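PDB 1OCS: sorting nexin GRD19 from Saccharomyces cerevisiae, which binds phosphatidylinositol 3-phosphate through its PX domain and helps retrieve late Golgi membrane proteins from the prevacuolar compartment. Local coordinates for residues T58-I63 / E122-R127; S83-F88 / Q129-W134. All blocks are in the same frame, centred on the assembly; numbering follows the deposited sequence.

Contact 1 (T58-I63 / E122-R127)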
ATOM      1  N   THR A  58       2.936  13.050  -5.759  1.00 20.80           N
ATOM      2  CA  THR A  58       3.047  11.805  -6.499  1.00 18.83           C
ATOM      3  C   THR A  58       2.373  10.666  -5.753  1.00 18.05           C
ATOM      4  O   THR A  58       2.352  10.624  -4.518  1.00 15.94           O
ATOM      5  CB  THR A  58       4.527  11.423  -6.830  1.00 21.21           C
ATOM      6  OG1 THR A  58       4.883  10.218  -6.155  1.00 25.45           O
ATOM      7  CG2 THR A  58       5.482  12.525  -6.448  1.00 14.59           C
ATOM      8  N   ASP A  59       1.754   9.770  -6.508  1.00 16.75           N
ATOM      9  CA  ASP A  59       1.123   8.620  -5.891  1.00 16.61           C
ATOM     10  C   ASP A  59       1.493   7.392  -6.700  1.00 17.22           C
ATOM     11  O   ASP A  59       2.058   7.503  -7.794  1.00 17.23           O
ATOM     12  CB  ASP A  59      -0.397   8.807  -5.763  1.00 16.19           C
ATOM     13  CG  ASP A  59      -1.088   9.036  -7.092  1.00 18.26           C
ATOM     14  OD1 ASP A  59      -2.307   9.299  -7.052  1.00 18.77           O
ATOM     15  OD2 ASP A  59      -0.435   8.954  -8.156  1.00 17.92           O
ATOM     16  N   TYR A  60       1.204   6.224  -6.145  1.00 16.31           N
ATOM     17  CA  TYR A  60       1.554   4.967  -6.780  1.00 16.28           C
ATOM     18  C   TYR A  60       0.339   4.080  -6.937  1.00 17.09           C
ATOM     19  O   TYR A  60      -0.577   4.114  -6.117  1.00 16.49           O
ATOM     20  CB  TYR A  60       2.600   4.243  -5.927  1.00 16.53           C
ATOM     21  CG  TYR A  60       3.773   5.122  -5.549  1.00 17.63           C
ATOM     22  CD1 TYR A  60       3.630   6.144  -4.607  1.00 16.51           C
ATOM     23  CD2 TYR A  60       5.009   4.970  -6.175  1.00 18.27           C
ATOM     24  CE1 TYR A  60       4.685   6.999  -4.304  1.00 16.75           C
ATOM     25  CE2 TYR A  60       6.073   5.820  -5.878  1.00 20.12           C
ATOM     26  CZ  TYR A  60       5.903   6.833  -4.946  1.00 18.65           C
ATOM     27  OH  TYR A  60       6.938   7.695  -4.679  1.00 18.86           O
ATOM     28  N   GLU A  61       0.335   3.281  -7.992  1.00 16.65           N
ATOM     29  CA  GLU A  61      -0.774   2.378  -8.220  1.00 17.71           C
ATOM     30  C   GLU A  61      -0.525   1.028  -7.554  1.00 16.82           C
ATOM     31  O   GLU A  61       0.577   0.478  -7.614  1.00 15.79           O
ATOM     32  CB  GLU A  61      -0.998   2.162  -9.720  1.00 19.28           C
ATOM     33  CG  GLU A  61      -2.087   1.146 -10.027  1.00 24.69           C
ATOM     34  CD  GLU A  61      -2.272   0.921 -11.515  1.00 26.02           C
ATOM     35  OE1 GLU A  61      -2.646   1.878 -12.215  1.00 30.31           O
ATOM     36  OE2 GLU A  61      -2.040  -0.211 -11.981  1.00 26.71           O
ATOM     37  N   ILE A  62      -1.553   0.518  -6.890  1.00 15.34           N
ATOM     38  CA  ILE A  62      -1.473  -0.789  -6.270  1.00 15.75           C
ATOM     39  C   ILE A  62      -2.453  -1.656  -7.054  1.00 15.51           C
ATOM     40  O   ILE A  62      -3.627  -1.310  -7.195  1.00 15.64           O
ATOM     41  CB  ILE A  62      -1.916  -0.776  -4.791  1.00 16.78           C
ATOM     42  CG1 ILE A  62      -1.014   0.150  -3.967  1.00 18.08           C
ATOM     43  CG2 ILE A  62      -1.842  -2.197  -4.224  1.00 17.43           C
ATOM     44  CD1 ILE A  62      -1.359   0.173  -2.487  1.00 19.16           C
ATOM     45  N   ILE A  63      -1.962  -2.756  -7.608  1.00 16.12           N
ATOM     46  CA  ILE A  63      -2.826  -3.666  -8.343  1.00 17.07           C
ATOM     47  C   ILE A  63      -2.780  -4.983  -7.586  1.00 16.84           C
ATOM     48  O   ILE A  63      -1.703  -5.510  -7.295  1.00 15.57           O
ATOM     49  CB  ILE A  63      -2.364  -3.855  -9.811  1.00 20.07           C
ATOM     50  CG1 ILE A  63      -3.245  -4.908 -10.488  1.00 23.25           C
ATOM     51  CG2 ILE A  63      -0.892  -4.222  -9.867  1.00 19.80           C
ATOM     52  CD1 ILE A  63      -2.819  -5.261 -11.903  1.00 29.88           C
ATOM     53  N   GLU A 122      15.046   9.538  -8.985  1.00 39.01           N
ATOM     54  CA  GLU A 122      15.817   8.733  -8.051  1.00 38.61           C
ATOM     55  C   GLU A 122      14.938   8.300  -6.886  1.00 37.26           C
ATOM     56  O   GLU A 122      14.746   7.108  -6.646  1.00 36.85           O
ATOM     57  CB  GLU A 122      16.990   9.549  -7.500  1.00 43.16           C
ATOM     58  CG  GLU A 122      17.671  10.454  -8.520  1.00 48.56           C
ATOM     59  CD  GLU A 122      18.524  11.531  -7.859  1.00 51.51           C
ATOM     60  OE1 GLU A 122      17.965  12.359  -7.105  1.00 50.87           O
ATOM     61  OE2 GLU A 122      19.751  11.547  -8.092  1.00 53.74           O
ATOM     62  N   VAL A 123      14.411   9.286  -6.166  1.00 33.74           N
ATOM     63  CA  VAL A 123      13.569   9.031  -5.007  1.00 31.20           C
ATOM     64  C   VAL A 123      12.288   8.272  -5.330  1.00 28.30           C
ATOM     65  O   VAL A 123      11.949   7.308  -4.647  1.00 26.92           O
ATOM     66  CB  VAL A 123      13.200  10.357  -4.292  1.00 30.97           C
ATOM     67  CG1 VAL A 123      12.174  10.098  -3.198  1.00 31.94           C
ATOM     68  CG2 VAL A 123      14.447  10.985  -3.690  1.00 32.86           C
ATOM     69  N   ILE A 124      11.578   8.701  -6.367  1.00 27.40           N
ATOM     70  CA  ILE A 124      10.325   8.052  -6.737  1.00 25.63           C
ATOM     71  C   ILE A 124      10.519   6.586  -7.120  1.00 25.33           C
ATOM     72  O   ILE A 124       9.746   5.727  -6.698  1.00 23.62           O
ATOM     73  CB  ILE A 124       9.616   8.818  -7.880  1.00 23.34           C
ATOM     74  CG1 ILE A 124       9.203  10.210  -7.380  1.00 22.95           C
ATOM     75  CG2 ILE A 124       8.379   8.053  -8.338  1.00 20.97           C
ATOM     76  CD1 ILE A 124       8.521  11.081  -8.425  1.00 20.29           C
ATOM     77  N   GLU A 125      11.552   6.295  -7.903  1.00 25.38           N
ATOM     78  CA  GLU A 125      11.814   4.915  -8.302  1.00 28.09           C
ATOM     79  C   GLU A 125      12.219   4.078  -7.093  1.00 28.23           C
ATOM     80  O   GLU A 125      11.835   2.913  -6.977  1.00 28.99           O
ATOM     81  CB  GLU A 125      12.914   4.856  -9.368  1.00 31.08           C
ATOM     82  CG  GLU A 125      13.335   3.437  -9.729  1.00 34.44           C
ATOM     83  CD  GLU A 125      12.192   2.595 -10.272  1.00 36.56           C
ATOM     84  OE1 GLU A 125      12.364   1.360 -10.371  1.00 38.80           O
ATOM     85  OE2 GLU A 125      11.126   3.162 -10.603  1.00 37.43           O
ATOM     86  N   GLU A 126      12.994   4.674  -6.190  1.00 27.96           N
ATOM     87  CA  GLU A 126      13.423   3.970  -4.990  1.00 28.02           C
ATOM     88  C   GLU A 126      12.216   3.678  -4.109  1.00 25.87           C
ATOM     89  O   GLU A 126      12.127   2.614  -3.504  1.00 24.03           O
ATOM     90  CB  GLU A 126      14.460   4.799  -4.223  1.00 32.78           C
ATOM     91  CG  GLU A 126      15.781   4.951  -4.979  1.00 40.77           C
ATOM     92  CD  GLU A 126      16.855   5.672  -4.177  1.00 44.85           C
ATOM     93  OE1 GLU A 126      16.673   6.870  -3.863  1.00 46.91           O
ATOM     94  OE2 GLU A 126      17.884   5.033  -3.861  1.00 47.71           O
ATOM     95  N   ARG A 127      11.282   4.621  -4.040  1.00 22.97           N
ATOM     96  CA  ARG A 127      10.081   4.410  -3.245  1.00 23.66           C
ATOM     97  C   ARG A 127       9.202   3.350  -3.893  1.00 22.27           C
ATOM     98  O   ARG A 127       8.645   2.497  -3.206  1.00 20.61           O
ATOM     99  CB  ARG A 127       9.290   5.711  -3.088  1.00 21.76           C
ATOM    100  CG  ARG A 127       9.868   6.614  -2.023  1.00 24.73           C
ATOM    101  CD  ARG A 127       8.966   7.787  -1.680  1.00 22.72           C
ATOM    102  NE  ARG A 127       9.370   8.344  -0.393  1.00 20.63           N
ATOM    103  CZ  ARG A 127       8.840   9.421   0.170  1.00 20.08           C
ATOM    104  NH1 ARG A 127       7.867  10.087  -0.441  1.00 14.89           N
ATOM    105  NH2 ARG A 127       9.285   9.819   1.356  1.00 18.04           N
TER
HETATM  106  O   HOH W   1       6.452   9.904  -3.143  1.00 17.16           O
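Y60 and R127 meet at the phenol oxygen, joined by a water that bonds both. This water lies 2.7 Å from Y60 OH, in the plane of the ring. It takes a hydrogen bond of 3.1 Å from R127 NH1 and lies at the edge of the R127 guanidinium, in its plane. T58 OG1 adds a weak bond to the same water at 3.4 Å. The guanidinium, whose plane is turned 61° from the ring, has further partners: NH2 donates to G111 O, and Y82 makes a cation-pi contact with it.

Van der Waals contacts complete the junction. R127 crosses the tyrosine at about a right angle, bringing its CB to 3.5 Å from Y60 OH, and then runs on extended from CG to NE. Because Y60 CG stands anti to its carbonyl carbon (chi1 -50°), the ring lies beside I124 and R127, with CE2 4.0 Å from I124 CG2. The carbonyl I124 O lies at the ring edge, 3.8 Å from Y60 CE2. Two residues earlier on the strand, T58 CG2 and I124 CD1 meet tip to tip at 3.9 Å.

A phenylalanine in place of Y60 would probably leave R127 NH1 with only the weak T58 bond to tie it, through the water, to the strand.

The contact lays helix 121-139 against strand 57-66, the middle strand of the antiparallel PX-domain sheet; T45 of strand 36-46 touches both T58 and I124.

Contact 2 (S83-F88 / Q129-W134)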
ATOM      1  N   SER A  83       2.247   9.005   1.795  1.00 14.93           N
ATOM      2  CA  SER A  83       1.638   9.305   3.088  1.00 14.25           C
ATOM      3  C   SER A  83       0.499   8.336   3.412  1.00 15.58           C
ATOM      4  O   SER A  83       0.221   8.079   4.582  1.00 14.99           O
ATOM      5  CB  SER A  83       1.130  10.752   3.125  1.00 13.89           C
ATOM      6  OG  SER A  83       0.238  11.014   2.064  1.00 10.88           O
ATOM      7  N   ASP A  84      -0.160   7.796   2.385  1.00 13.98           N
ATOM      8  CA  ASP A  84      -1.239   6.840   2.624  1.00 14.87           C
ATOM      9  C   ASP A  84      -0.641   5.548   3.185  1.00 14.92           C
ATOM     10  O   ASP A  84      -1.236   4.909   4.051  1.00 14.88           O
ATOM     11  CB  ASP A  84      -2.016   6.536   1.334  1.00 15.50           C
ATOM     12  CG  ASP A  84      -2.859   7.715   0.863  1.00 17.96           C
ATOM     13  OD1 ASP A  84      -3.477   8.397   1.710  1.00 18.30           O
ATOM     14  OD2 ASP A  84      -2.913   7.950  -0.357  1.00 16.76           O
ATOM     15  N   PHE A  85       0.530   5.163   2.678  1.00 12.54           N
ATOM     16  CA  PHE A  85       1.215   3.966   3.160  1.00 14.27           C
ATOM     17  C   PHE A  85       1.618   4.182   4.621  1.00 14.00           C
ATOM     18  O   PHE A  85       1.530   3.265   5.445  1.00 14.10           O
ATOM     19  CB  PHE A  85       2.474   3.688   2.323  1.00 13.95           C
ATOM     20  CG  PHE A  85       2.199   3.020   0.998  1.00 15.34           C
ATOM     21  CD1 PHE A  85       2.222   1.631   0.887  1.00 14.79           C
ATOM     22  CD2 PHE A  85       1.940   3.778  -0.139  1.00 13.15           C
ATOM     23  CE1 PHE A  85       1.994   1.003  -0.342  1.00 15.33           C
ATOM     24  CE2 PHE A  85       1.710   3.157  -1.376  1.00 14.87           C
ATOM     25  CZ  PHE A  85       1.738   1.769  -1.474  1.00 13.85           C
ATOM     26  N   GLU A  86       2.067   5.395   4.937  1.00 12.54           N
ATOM     27  CA  GLU A  86       2.471   5.712   6.303  1.00 14.16           C
ATOM     28  C   GLU A  86       1.281   5.607   7.246  1.00 13.90           C
ATOM     29  O   GLU A  86       1.396   5.081   8.352  1.00 13.15           O
ATOM     30  CB  GLU A  86       3.059   7.124   6.387  1.00 14.00           C
ATOM     31  CG  GLU A  86       4.454   7.254   5.800  1.00 16.11           C
ATOM     32  CD  GLU A  86       4.989   8.678   5.894  1.00 20.26           C
ATOM     33  OE1 GLU A  86       4.351   9.604   5.343  1.00 19.24           O
ATOM     34  OE2 GLU A  86       6.048   8.866   6.521  1.00 21.27           O
ATOM     35  N   PHE A  87       0.141   6.127   6.810  1.00 14.66           N
ATOM     36  CA  PHE A  87      -1.063   6.069   7.619  1.00 15.79           C
ATOM     37  C   PHE A  87      -1.500   4.612   7.754  1.00 14.23           C
ATOM     38  O   PHE A  87      -1.905   4.176   8.827  1.00 14.51           O
ATOM     39  CB  PHE A  87      -2.181   6.887   6.972  1.00 18.38           C
ATOM     40  CG  PHE A  87      -3.423   6.971   7.807  1.00 23.43           C
ATOM     41  CD1 PHE A  87      -3.383   7.541   9.075  1.00 25.31           C
ATOM     42  CD2 PHE A  87      -4.631   6.473   7.333  1.00 25.37           C
ATOM     43  CE1 PHE A  87      -4.532   7.612   9.860  1.00 28.31           C
ATOM     44  CE2 PHE A  87      -5.787   6.540   8.113  1.00 27.65           C
ATOM     45  CZ  PHE A  87      -5.736   7.110   9.377  1.00 26.39           C
ATOM     46  N   PHE A  88      -1.406   3.862   6.659  1.00 14.67           N
ATOM     47  CA  PHE A  88      -1.784   2.450   6.656  1.00 15.02           C
ATOM     48  C   PHE A  88      -0.945   1.649   7.654  1.00 14.07           C
ATOM     49  O   PHE A  88      -1.481   0.822   8.393  1.00 15.61           O
ATOM     50  CB  PHE A  88      -1.623   1.867   5.243  1.00 13.89           C
ATOM     51  CG  PHE A  88      -1.730   0.364   5.180  1.00 13.24           C
ATOM     52  CD1 PHE A  88      -2.878  -0.291   5.614  1.00 13.97           C
ATOM     53  CD2 PHE A  88      -0.683  -0.395   4.666  1.00 14.17           C
ATOM     54  CE1 PHE A  88      -2.985  -1.683   5.536  1.00 13.23           C
ATOM     55  CE2 PHE A  88      -0.778  -1.785   4.582  1.00 15.83           C
ATOM     56  CZ  PHE A  88      -1.936  -2.429   5.020  1.00 14.59           C
ATOM     57  N   GLN A 129      10.055   0.790  -5.817  1.00 22.67           N
ATOM     58  CA  GLN A 129      10.653  -0.517  -5.552  1.00 22.78           C
ATOM     59  C   GLN A 129      10.484  -0.911  -4.093  1.00 20.81           C
ATOM     60  O   GLN A 129      10.081  -2.032  -3.790  1.00 19.92           O
ATOM     61  CB  GLN A 129      12.146  -0.515  -5.897  1.00 24.24           C
ATOM     62  CG  GLN A 129      12.443  -0.266  -7.361  1.00 33.51           C
ATOM     63  CD  GLN A 129      13.924  -0.343  -7.684  1.00 37.57           C
ATOM     64  OE1 GLN A 129      14.344   0.005  -8.787  1.00 41.88           O
ATOM     65  NE2 GLN A 129      14.722  -0.804  -6.724  1.00 40.55           N
ATOM     66  N   GLY A 130      10.804   0.012  -3.191  1.00 19.22           N
ATOM     67  CA  GLY A 130      10.674  -0.274  -1.775  1.00 18.51           C
ATOM     68  C   GLY A 130       9.242  -0.585  -1.385  1.00 18.51           C
ATOM     69  O   GLY A 130       8.973  -1.571  -0.692  1.00 18.28           O
ATOM     70  N   LEU A 131       8.313   0.254  -1.832  1.00 16.62           N
ATOM     71  CA  LEU A 131       6.906   0.046  -1.511  1.00 17.72           C
ATOM     72  C   LEU A 131       6.380  -1.272  -2.076  1.00 16.50           C
ATOM     73  O   LEU A 131       5.559  -1.937  -1.443  1.00 17.07           O
ATOM     74  CB  LEU A 131       6.066   1.213  -2.032  1.00 15.43           C
ATOM     75  CG  LEU A 131       6.291   2.557  -1.325  1.00 16.06           C
ATOM     76  CD1 LEU A 131       5.505   3.633  -2.032  1.00 13.00           C
ATOM     77  CD2 LEU A 131       5.870   2.462   0.133  1.00 15.15           C
ATOM     78  N   ASN A 132       6.844  -1.641  -3.267  1.00 16.60           N
ATOM     79  CA  ASN A 132       6.413  -2.888  -3.892  1.00 17.20           C
ATOM     80  C   ASN A 132       6.823  -4.059  -3.000  1.00 16.92           C
ATOM     81  O   ASN A 132       6.009  -4.911  -2.658  1.00 16.96           O
ATOM     82  CB  ASN A 132       7.049  -3.043  -5.280  1.00 15.66           C
ATOM     83  CG  ASN A 132       6.606  -4.318  -5.985  1.00 19.09           C
ATOM     84  OD1 ASN A 132       5.435  -4.472  -6.333  1.00 15.63           O
ATOM     85  ND2 ASN A 132       7.544  -5.244  -6.187  1.00 16.51           N
ATOM     86  N   THR A 133       8.093  -4.085  -2.613  1.00 18.93           N
ATOM     87  CA  THR A 133       8.613  -5.145  -1.754  1.00 18.91           C
ATOM     88  C   THR A 133       7.891  -5.171  -0.406  1.00 18.26           C
ATOM     89  O   THR A 133       7.520  -6.237   0.089  1.00 17.66           O
ATOM     90  CB  THR A 133      10.129  -4.960  -1.515  1.00 19.80           C
ATOM     91  OG1 THR A 133      10.821  -5.097  -2.761  1.00 21.41           O
ATOM     92  CG2 THR A 133      10.655  -5.999  -0.535  1.00 21.29           C
ATOM     93  N   TRP A 134       7.691  -3.992   0.176  1.00 17.82           N
ATOM     94  CA  TRP A 134       7.017  -3.867   1.466  1.00 16.58           C
ATOM     95  C   TRP A 134       5.586  -4.403   1.394  1.00 16.75           C
ATOM     96  O   TRP A 134       5.154  -5.173   2.253  1.00 15.41           O
ATOM     97  CB  TRP A 134       6.980  -2.395   1.892  1.00 16.32           C
ATOM     98  CG  TRP A 134       6.506  -2.169   3.305  1.00 15.14           C
ATOM     99  CD1 TRP A 134       7.251  -2.272   4.444  1.00 15.24           C
ATOM    100  CD2 TRP A 134       5.186  -1.793   3.722  1.00 14.33           C
ATOM    101  NE1 TRP A 134       6.480  -1.979   5.543  1.00 13.26           N
ATOM    102  CE2 TRP A 134       5.208  -1.681   5.130  1.00 13.47           C
ATOM    103  CE3 TRP A 134       3.985  -1.537   3.040  1.00 13.05           C
ATOM    104  CZ2 TRP A 134       4.076  -1.323   5.876  1.00 13.33           C
ATOM    105  CZ3 TRP A 134       2.858  -1.182   3.780  1.00 13.98           C
ATOM    106  CH2 TRP A 134       2.914  -1.077   5.187  1.00 12.88           C
TER
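The ring of F85, on helix 82-89, packs against L131 and W134 of helix 121-139. From CB, the chain places CG anti to the carbonyl carbon (chi1 -79°), which sets the ring there. CG lies 3.8 Å from L131 CD2, the methyl that sits over one face in a CH-pi contact, 3.9 Å from the ring centroid and 17° off the normal. CD1 touches the same methyl, and W134 CZ3, at the ring edge, lies 4.1 Å from F85 CD1. Farther along the same face, CD2 and CE2 meet the second leucine methyl, with L131 CD1 at 3.9 Å from F85 CE2. At the tip, CZ turns to I62 of strand 57-66.

F88, one helical turn on, brings CD2 to 3.7 Å from W134 CH2. The two rings meet edge against edge, close to perpendicular (87°). The indole is also tethered by its nitrogen, W134 NE1 donating to P107 O.

All four touching residues are buried in the core of the PX domain. F154 of helix 149-156 stacks on F88 and packs edge-to-face with F85, M135 touches both phenylalanines, and V40 of strand 36-46 lies against L131, so helices and sheet share this one apolar cluster.

Contacts 1 and 2 both draw on helix 121-139, using successive parts of it, and their centres are about 9 Å apart. They join directly: I62 CD1 of strand 57-66 packs 3.6 Å from F85 CZ, and Y60 CD1 lies 4.1 Å from L131 CD1. These two pairs connect the sheet-helix junction with the aromatic cluster. The experimentally identified phosphatidylinositol 3-phosphate site has residues within both contacts and beside them. R127 belongs to contact 1, its side chain about 6 Å from that of K112 and about 4 Å from that of L131, whereas S83 lies on helix 82-89 of contact 2. R81 lies about 6 Å from both Y60 and F85, side chain to side chain.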